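Thermostable monoacylglycerol lipase (Bacillus, PDB 4LHE) probably hydrolyses monoacylglycerols to free fatty acids and glycerol, as a heat-stable member of the alpha/beta hydrolase family. Local coordinates at residues A188-S193 against D205-G210; L102-A107 against I119-D124. One frame throughout, in Å; residues are numbered along the deposited sequence.

Contact 1 of 2, residues A188-S193 against D205-G210; sequences ALIFVS and DIIFQG
Within the beta-alpha-beta unit of strand 188-193, helix 202-210 and strand 216-221, I190 of the first strand packs on I207 and F208 of the helix. The methyl CD1 of I190 does the touching. Its chain, with CD1 anti to CA (chi2 173°), runs straight out from the strand and carries that methyl across the gap between strand and helix, where the CA atoms of I190 and F208 stand 7.8 Å apart. It lands on the branch methyl of I207, CD1 of I190 to CG2 of I207 being 3.6 Å, the two isoleucine chains meeting at a slant. The same methyl lies 4.1 Å from CB of F208 and close to the plane of the F208 ring, so it meets the ring at its edge. Beta-branched isoleucine suits both places: it favours an extended strand, and on the helix its CG2 offers a methyl close to the backbone. F208 is partly exposed, and its ring also makes a cation-pi contact with K216, at the start of the next strand. No hydrogen bond passes between strand 188-193 and segment 205-210; methyl and methylene contacts join them, so the fit rests on shape and on the exclusion of water.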
ATOM      1  N   ALA A 188      -0.420  -9.279  12.671  1.00 34.66           N
ATOM      2  CA  ALA A 188       0.246  -8.254  11.870  1.00 34.32           C
ATOM      3  C   ALA A 188       1.728  -8.579  11.642  1.00 34.53           C
ATOM      4  O   ALA A 188       2.431  -8.976  12.567  1.00 35.53           O
ATOM      5  CB  ALA A 188       0.066  -6.870  12.509  1.00 35.14           C
ATOM      6  N   LEU A 189       2.175  -8.450  10.395  1.00 34.07           N
ATOM      7  CA  LEU A 189       3.574  -8.611  10.030  1.00 33.75           C
ATOM      8  C   LEU A 189       3.992  -7.289   9.391  1.00 33.58           C
ATOM      9  O   LEU A 189       3.498  -6.913   8.322  1.00 32.33           O
ATOM     10  CB  LEU A 189       3.751  -9.761   9.027  1.00 32.83           C
ATOM     11  CG  LEU A 189       5.153  -9.967   8.433  1.00 34.08           C
ATOM     12  CD1 LEU A 189       6.128 -10.307   9.534  1.00 35.99           C
ATOM     13  CD2 LEU A 189       5.188 -11.048   7.343  1.00 32.92           C
ATOM     14  N   ILE A 190       4.899  -6.585  10.050  1.00 34.28           N
ATOM     15  CA  ILE A 190       5.192  -5.197   9.704  1.00 33.00           C
ATOM     16  C   ILE A 190       6.598  -5.076   9.140  1.00 33.75           C
ATOM     17  O   ILE A 190       7.575  -5.200   9.886  1.00 34.98           O
ATOM     18  CB  ILE A 190       5.025  -4.296  10.954  1.00 34.09           C
ATOM     19  CG1 ILE A 190       3.588  -4.380  11.492  1.00 34.20           C
ATOM     20  CG2 ILE A 190       5.370  -2.844  10.651  1.00 33.42           C
ATOM     21  CD1 ILE A 190       3.386  -3.655  12.820  1.00 35.22           C
ATOM     22  N   PHE A 191       6.700  -4.846   7.823  1.00 31.66           N
ATOM     23  CA  PHE A 191       7.977  -4.578   7.167  1.00 32.31           C
ATOM     24  C   PHE A 191       8.379  -3.108   7.215  1.00 32.34           C
ATOM     25  O   PHE A 191       7.548  -2.217   7.037  1.00 31.71           O
ATOM     26  CB  PHE A 191       7.929  -5.009   5.694  1.00 31.46           C
ATOM     27  CG  PHE A 191       7.867  -6.504   5.504  1.00 32.52           C
ATOM     28  CD1 PHE A 191       8.982  -7.300   5.747  1.00 33.67           C
ATOM     29  CD2 PHE A 191       6.692  -7.115   5.073  1.00 31.77           C
ATOM     30  CE1 PHE A 191       8.920  -8.683   5.569  1.00 33.78           C
ATOM     31  CE2 PHE A 191       6.636  -8.485   4.888  1.00 31.86           C
ATOM     32  CZ  PHE A 191       7.738  -9.272   5.136  1.00 32.08           C
ATOM     33  N   VAL A 192       9.670  -2.858   7.424  1.00 33.41           N
ATOM     34  CA  VAL A 192      10.172  -1.491   7.424  1.00 34.50           C
ATOM     35  C   VAL A 192      11.585  -1.448   6.854  1.00 35.10           C
ATOM     36  O   VAL A 192      12.454  -2.243   7.230  1.00 36.62           O
ATOM     37  CB  VAL A 192      10.116  -0.853   8.828  1.00 35.37           C
ATOM     38  CG1 VAL A 192      10.900  -1.694   9.837  1.00 37.36           C
ATOM     39  CG2 VAL A 192      10.635   0.578   8.778  1.00 34.89           C
ATOM     40  N   SER A 193      11.788  -0.551   5.900  1.00 34.67           N
ATOM     41  CA  SER A 193      13.094  -0.384   5.301  1.00 36.23           C
ATOM     42  C   SER A 193      13.892   0.559   6.191  1.00 37.82           C
ATOM     43  O   SER A 193      13.438   1.683   6.454  1.00 36.82           O
ATOM     44  CB  SER A 193      12.963   0.182   3.882  1.00 35.25           C
ATOM     45  OG  SER A 193      12.404  -0.781   2.997  1.00 34.51           O
ATOM     46  N   ASP A 205       6.840   1.507  14.501  1.00 38.23           N
ATOM     47  CA  ASP A 205       6.626   1.467  15.948  1.00 39.21           C
ATOM     48  C   ASP A 205       5.252   1.993  16.357  1.00 38.70           C
ATOM     49  O   ASP A 205       4.603   1.424  17.234  1.00 39.66           O
ATOM     50  CB  ASP A 205       7.744   2.231  16.659  1.00 41.14           C
ATOM     51  CG  ASP A 205       9.098   1.605  16.429  1.00 42.31           C
ATOM     52  OD1 ASP A 205       9.210   0.384  16.625  1.00 42.91           O
ATOM     53  OD2 ASP A 205      10.052   2.319  16.041  1.00 43.44           O
ATOM     54  N   ILE A 206       4.801   3.060  15.703  1.00 37.37           N
ATOM     55  CA  ILE A 206       3.475   3.627  15.957  1.00 37.03           C
ATOM     56  C   ILE A 206       2.362   2.652  15.579  1.00 36.90           C
ATOM     57  O   ILE A 206       1.352   2.525  16.289  1.00 36.57           O
ATOM     58  CB  ILE A 206       3.288   4.943  15.169  1.00 37.10           C
ATOM     59  CG1 ILE A 206       4.351   5.962  15.607  1.00 39.24           C
ATOM     60  CG2 ILE A 206       1.878   5.483  15.347  1.00 36.61           C
ATOM     61  CD1 ILE A 206       4.660   7.058  14.572  1.00 39.53           C
ATOM     62  N   ILE A 207       2.547   1.971  14.450  1.00 34.99           N
ATOM     63  CA  ILE A 207       1.612   0.936  14.032  1.00 35.02           C
ATOM     64  C   ILE A 207       1.643  -0.190  15.067  1.00 35.63           C
ATOM     65  O   ILE A 207       0.600  -0.601  15.584  1.00 35.89           O
ATOM     66  CB  ILE A 207       1.970   0.414  12.614  1.00 33.65           C
ATOM     67  CG1 ILE A 207       1.702   1.511  11.576  1.00 32.15           C
ATOM     68  CG2 ILE A 207       1.185  -0.861  12.286  1.00 33.21           C
ATOM     69  CD1 ILE A 207       2.304   1.242  10.199  1.00 30.64           C
ATOM     70  N   PHE A 208       2.850  -0.644  15.396  1.00 36.35           N
ATOM     71  CA  PHE A 208       3.037  -1.749  16.333  1.00 37.67           C
ATOM     72  C   PHE A 208       2.407  -1.462  17.711  1.00 39.69           C
ATOM     73  O   PHE A 208       1.778  -2.342  18.317  1.00 39.60           O
ATOM     74  CB  PHE A 208       4.531  -2.082  16.456  1.00 38.80           C
ATOM     75  CG  PHE A 208       4.831  -3.254  17.358  1.00 40.76           C
ATOM     76  CD1 PHE A 208       4.978  -4.536  16.834  1.00 40.03           C
ATOM     77  CD2 PHE A 208       4.994  -3.070  18.726  1.00 42.60           C
ATOM     78  CE1 PHE A 208       5.268  -5.610  17.662  1.00 41.83           C
ATOM     79  CE2 PHE A 208       5.281  -4.141  19.559  1.00 43.08           C
ATOM     80  CZ  PHE A 208       5.419  -5.409  19.030  1.00 42.42           C
ATOM     81  N   GLN A 209       2.550  -0.234  18.198  1.00 39.94           N
ATOM     82  CA  GLN A 209       1.999   0.100  19.507  1.00 40.61           C
ATOM     83  C   GLN A 209       0.499   0.359  19.436  1.00 40.40           C
ATOM     84  O   GLN A 209      -0.244  -0.009  20.348  1.00 41.03           O
ATOM     85  CB  GLN A 209       2.746   1.287  20.143  1.00 42.11           C
ATOM     86  CG  GLN A 209       4.258   1.068  20.360  1.00 43.22           C
ATOM     87  CD  GLN A 209       4.601  -0.151  21.232  1.00 45.48           C
ATOM     88  OE1 GLN A 209       3.736  -0.732  21.899  1.00 46.09           O
ATOM     89  NE2 GLN A 209       5.878  -0.536  21.227  1.00 46.39           N
ATOM     90  N   GLY A 210       0.043   0.949  18.336  1.00 38.86           N
ATOM     91  CA  GLY A 210      -1.344   1.379  18.227  1.00 37.58           C
ATOM     92  C   GLY A 210      -2.386   0.300  17.973  1.00 38.11           C
ATOM     93  O   GLY A 210      -3.574   0.494  18.295  1.00 38.19           O
TER

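Contact 2 of 2, residues L102-A107 against I119-D124; sequences LTLYLA and INAAVD
L104 of helix 98-109 meets V123, in the loop that follows strand 115-119, with the two side chains crossing at about a right angle. One branch methyl of the leucine serves both of its partners in this loop: CD1 of L104 lies 3.8 Å from CG2 of V123 and 4.1 Å from CB of A121. The leucine leaves the helix with CG turned away from its own carbonyl carbon (chi1 -65°), and the second torsion (chi2 160°) carries CD1 on toward the loop. V123 answers with a single methyl, although the bond from its CA to CB does not point at the helix. A121 does aim at it, but has just one methyl to offer. The residue types fit these roles: leucine is long enough to reach over from the helix, valine brings a compact branch, and the small alanine allows the loop backbone to come within 8.4 Å of the helix, CA of A121 to CA of L104. All three residues are buried, and no hydrogen bond joins the two segments. Beside this apolar patch, O of A122 accepts a hydrogen bond from the T101 hydroxyl, a polar tie between the loop and the same helix. I207 of helix 202-210 touches both L104 and V123, while V123 also packs on K178 of helix 164-179; the loop thus runs among three helices just beyond the end of strand 115-119.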
ATOM      1  N   LEU A 102      -3.814   1.977   3.664  1.00 31.93           N
ATOM      2  CA  LEU A 102      -5.125   1.506   3.227  1.00 31.71           C
ATOM      3  C   LEU A 102      -5.383   0.101   3.711  1.00 31.41           C
ATOM      4  O   LEU A 102      -6.535  -0.305   3.859  1.00 31.68           O
ATOM      5  CB  LEU A 102      -5.210   1.551   1.704  1.00 30.93           C
ATOM      6  CG  LEU A 102      -5.409   2.965   1.159  1.00 31.61           C
ATOM      7  CD1 LEU A 102      -5.130   2.990  -0.323  1.00 30.57           C
ATOM      8  CD2 LEU A 102      -6.862   3.397   1.453  1.00 32.01           C
ATOM      9  N   THR A 103      -4.295  -0.640   3.934  1.00 30.51           N
ATOM     10  CA  THR A 103      -4.366  -1.975   4.500  1.00 30.37           C
ATOM     11  C   THR A 103      -4.786  -1.871   5.966  1.00 31.42           C
ATOM     12  O   THR A 103      -5.684  -2.595   6.423  1.00 32.26           O
ATOM     13  CB  THR A 103      -3.006  -2.691   4.388  1.00 29.66           C
ATOM     14  OG1 THR A 103      -2.756  -2.998   3.012  1.00 28.60           O
ATOM     15  CG2 THR A 103      -3.011  -3.991   5.204  1.00 29.25           C
ATOM     16  N   LEU A 104      -4.132  -0.969   6.697  1.00 31.24           N
ATOM     17  CA  LEU A 104      -4.485  -0.701   8.083  1.00 32.89           C
ATOM     18  C   LEU A 104      -5.928  -0.262   8.169  1.00 33.74           C
ATOM     19  O   LEU A 104      -6.678  -0.748   9.011  1.00 34.37           O
ATOM     20  CB  LEU A 104      -3.584   0.387   8.649  1.00 33.05           C
ATOM     21  CG  LEU A 104      -2.115  -0.015   8.737  1.00 32.59           C
ATOM     22  CD1 LEU A 104      -1.258   1.231   8.834  1.00 33.06           C
ATOM     23  CD2 LEU A 104      -1.862  -0.943   9.940  1.00 32.14           C
ATOM     24  N   TYR A 105      -6.312   0.646   7.272  1.00 34.18           N
ATOM     25  CA  TYR A 105      -7.667   1.197   7.234  1.00 34.59           C
ATOM     26  C   TYR A 105      -8.697   0.091   7.122  1.00 35.37           C
ATOM     27  O   TYR A 105      -9.667   0.056   7.881  1.00 36.77           O
ATOM     28  CB  TYR A 105      -7.799   2.138   6.031  1.00 35.24           C
ATOM     29  CG  TYR A 105      -9.112   2.886   5.933  1.00 36.00           C
ATOM     30  CD1 TYR A 105      -9.229   4.167   6.447  1.00 38.48           C
ATOM     31  CD2 TYR A 105     -10.224   2.326   5.306  1.00 36.55           C
ATOM     32  CE1 TYR A 105     -10.418   4.874   6.355  1.00 39.88           C
ATOM     33  CE2 TYR A 105     -11.421   3.025   5.214  1.00 37.86           C
ATOM     34  CZ  TYR A 105     -11.503   4.303   5.736  1.00 39.63           C
ATOM     35  OH  TYR A 105     -12.675   5.025   5.656  1.00 41.96           O
ATOM     36  N   LEU A 106      -8.472  -0.817   6.175  1.00 33.71           N
ATOM     37  CA  LEU A 106      -9.409  -1.894   5.893  1.00 34.26           C
ATOM     38  C   LEU A 106      -9.519  -2.863   7.062  1.00 34.84           C
ATOM     39  O   LEU A 106     -10.601  -3.389   7.344  1.00 35.63           O
ATOM     40  CB  LEU A 106      -8.971  -2.636   4.635  1.00 33.14           C
ATOM     41  CG  LEU A 106     -10.046  -2.939   3.606  1.00 33.55           C
ATOM     42  CD1 LEU A 106     -10.418  -1.676   2.868  1.00 33.98           C
ATOM     43  CD2 LEU A 106      -9.543  -3.998   2.639  1.00 33.27           C
ATOM     44  N   ALA A 107      -8.400  -3.101   7.741  1.00 33.32           N
ATOM     45  CA  ALA A 107      -8.401  -3.979   8.904  1.00 34.41           C
ATOM     46  C   ALA A 107      -9.261  -3.352  10.017  1.00 36.75           C
ATOM     47  O   ALA A 107      -9.983  -4.057  10.732  1.00 36.99           O
ATOM     48  CB  ALA A 107      -6.964  -4.239   9.384  1.00 33.52           C
ATOM     49  N   ILE A 119       3.757  -2.641   4.405  1.00 27.80           N
ATOM     50  CA  ILE A 119       5.181  -2.501   4.092  1.00 28.35           C
ATOM     51  C   ILE A 119       5.483  -1.018   3.974  1.00 30.07           C
ATOM     52  O   ILE A 119       4.916  -0.353   3.107  1.00 30.87           O
ATOM     53  CB  ILE A 119       5.504  -3.144   2.728  1.00 27.54           C
ATOM     54  CG1 ILE A 119       5.029  -4.602   2.685  1.00 26.07           C
ATOM     55  CG2 ILE A 119       6.981  -3.009   2.392  1.00 27.33           C
ATOM     56  CD1 ILE A 119       5.250  -5.283   1.330  1.00 24.04           C
ATOM     57  N   ASN A 120       6.372  -0.498   4.819  1.00 31.24           N
ATOM     58  CA  ASN A 120       6.645   0.943   4.853  1.00 32.90           C
ATOM     59  C   ASN A 120       5.377   1.811   4.888  1.00 33.57           C
ATOM     60  O   ASN A 120       5.322   2.880   4.269  1.00 34.70           O
ATOM     61  CB  ASN A 120       7.550   1.358   3.687  1.00 33.47           C
ATOM     62  CG  ASN A 120       8.983   0.893   3.867  1.00 33.56           C
ATOM     63  OD1 ASN A 120       9.455   0.705   4.992  1.00 33.99           O
ATOM     64  ND2 ASN A 120       9.685   0.702   2.757  1.00 33.18           N
ATOM     65  N   ALA A 121       4.366   1.331   5.610  1.00 32.56           N
ATOM     66  CA  ALA A 121       3.074   2.006   5.725  1.00 33.34           C
ATOM     67  C   ALA A 121       3.226   3.388   6.345  1.00 35.42           C
ATOM     68  O   ALA A 121       4.020   3.584   7.275  1.00 36.17           O
ATOM     69  CB  ALA A 121       2.104   1.167   6.536  1.00 32.17           C
ATOM     70  N   ALA A 122       2.460   4.334   5.808  1.00 36.03           N
ATOM     71  CA  ALA A 122       2.502   5.736   6.221  1.00 37.98           C
ATOM     72  C   ALA A 122       1.343   6.066   7.156  1.00 37.81           C
ATOM     73  O   ALA A 122       0.175   5.889   6.790  1.00 37.55           O
ATOM     74  CB  ALA A 122       2.453   6.629   4.989  1.00 38.17           C
ATOM     75  N   VAL A 123       1.668   6.566   8.349  1.00 39.85           N
ATOM     76  CA  VAL A 123       0.668   6.836   9.388  1.00 39.27           C
ATOM     77  C   VAL A 123       0.811   8.244   9.991  1.00 42.42           C
ATOM     78  O   VAL A 123      -0.174   8.859  10.422  1.00 43.63           O
ATOM     79  CB  VAL A 123       0.700   5.715  10.470  1.00 40.51           C
ATOM     80  CG1 VAL A 123       0.496   6.270  11.859  1.00 41.82           C
ATOM     81  CG2 VAL A 123      -0.330   4.625  10.148  1.00 38.02           C
ATOM     82  N   ASP A 124       2.033   8.765   9.985  1.00 43.61           N
ATOM     83  CA  ASP A 124       2.286  10.120  10.471  1.00 47.46           C
ATOM     84  C   ASP A 124       3.497  10.746   9.760  1.00 48.79           C
ATOM     85  O   ASP A 124       4.637  10.547  10.183  1.00 49.13           O
ATOM     86  CB  ASP A 124       2.508  10.090  11.991  1.00 49.53           C
ATOM     87  CG  ASP A 124       2.845  11.462  12.574  1.00 54.25           C
ATOM     88  OD1 ASP A 124       2.284  12.480  12.098  1.00 55.62           O
ATOM     89  OD2 ASP A 124       3.671  11.518  13.518  1.00 55.15           O
TER

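I207 joins the two contacts: besides meeting I190 in contact 1, it places its CD1 3.7 Å from CB of A121 in contact 2, so the apolar packing continues from one to the other, their centres about 9 Å apart. Polar bonds run alongside where neighbouring strands end. N of N120 probably bonds O of F191 at 3.0 Å, and OD1 of N120 probably takes N of S193 at 2.8 Å. G95, S97 and G99, at the turn into helix 98-109, fit the pattern of a nucleophile elbow, and S97, H226 and D196 are arranged like a catalytic triad. A121 lies near these residues without touching them, consistent with contact 2 bordering the probable active site.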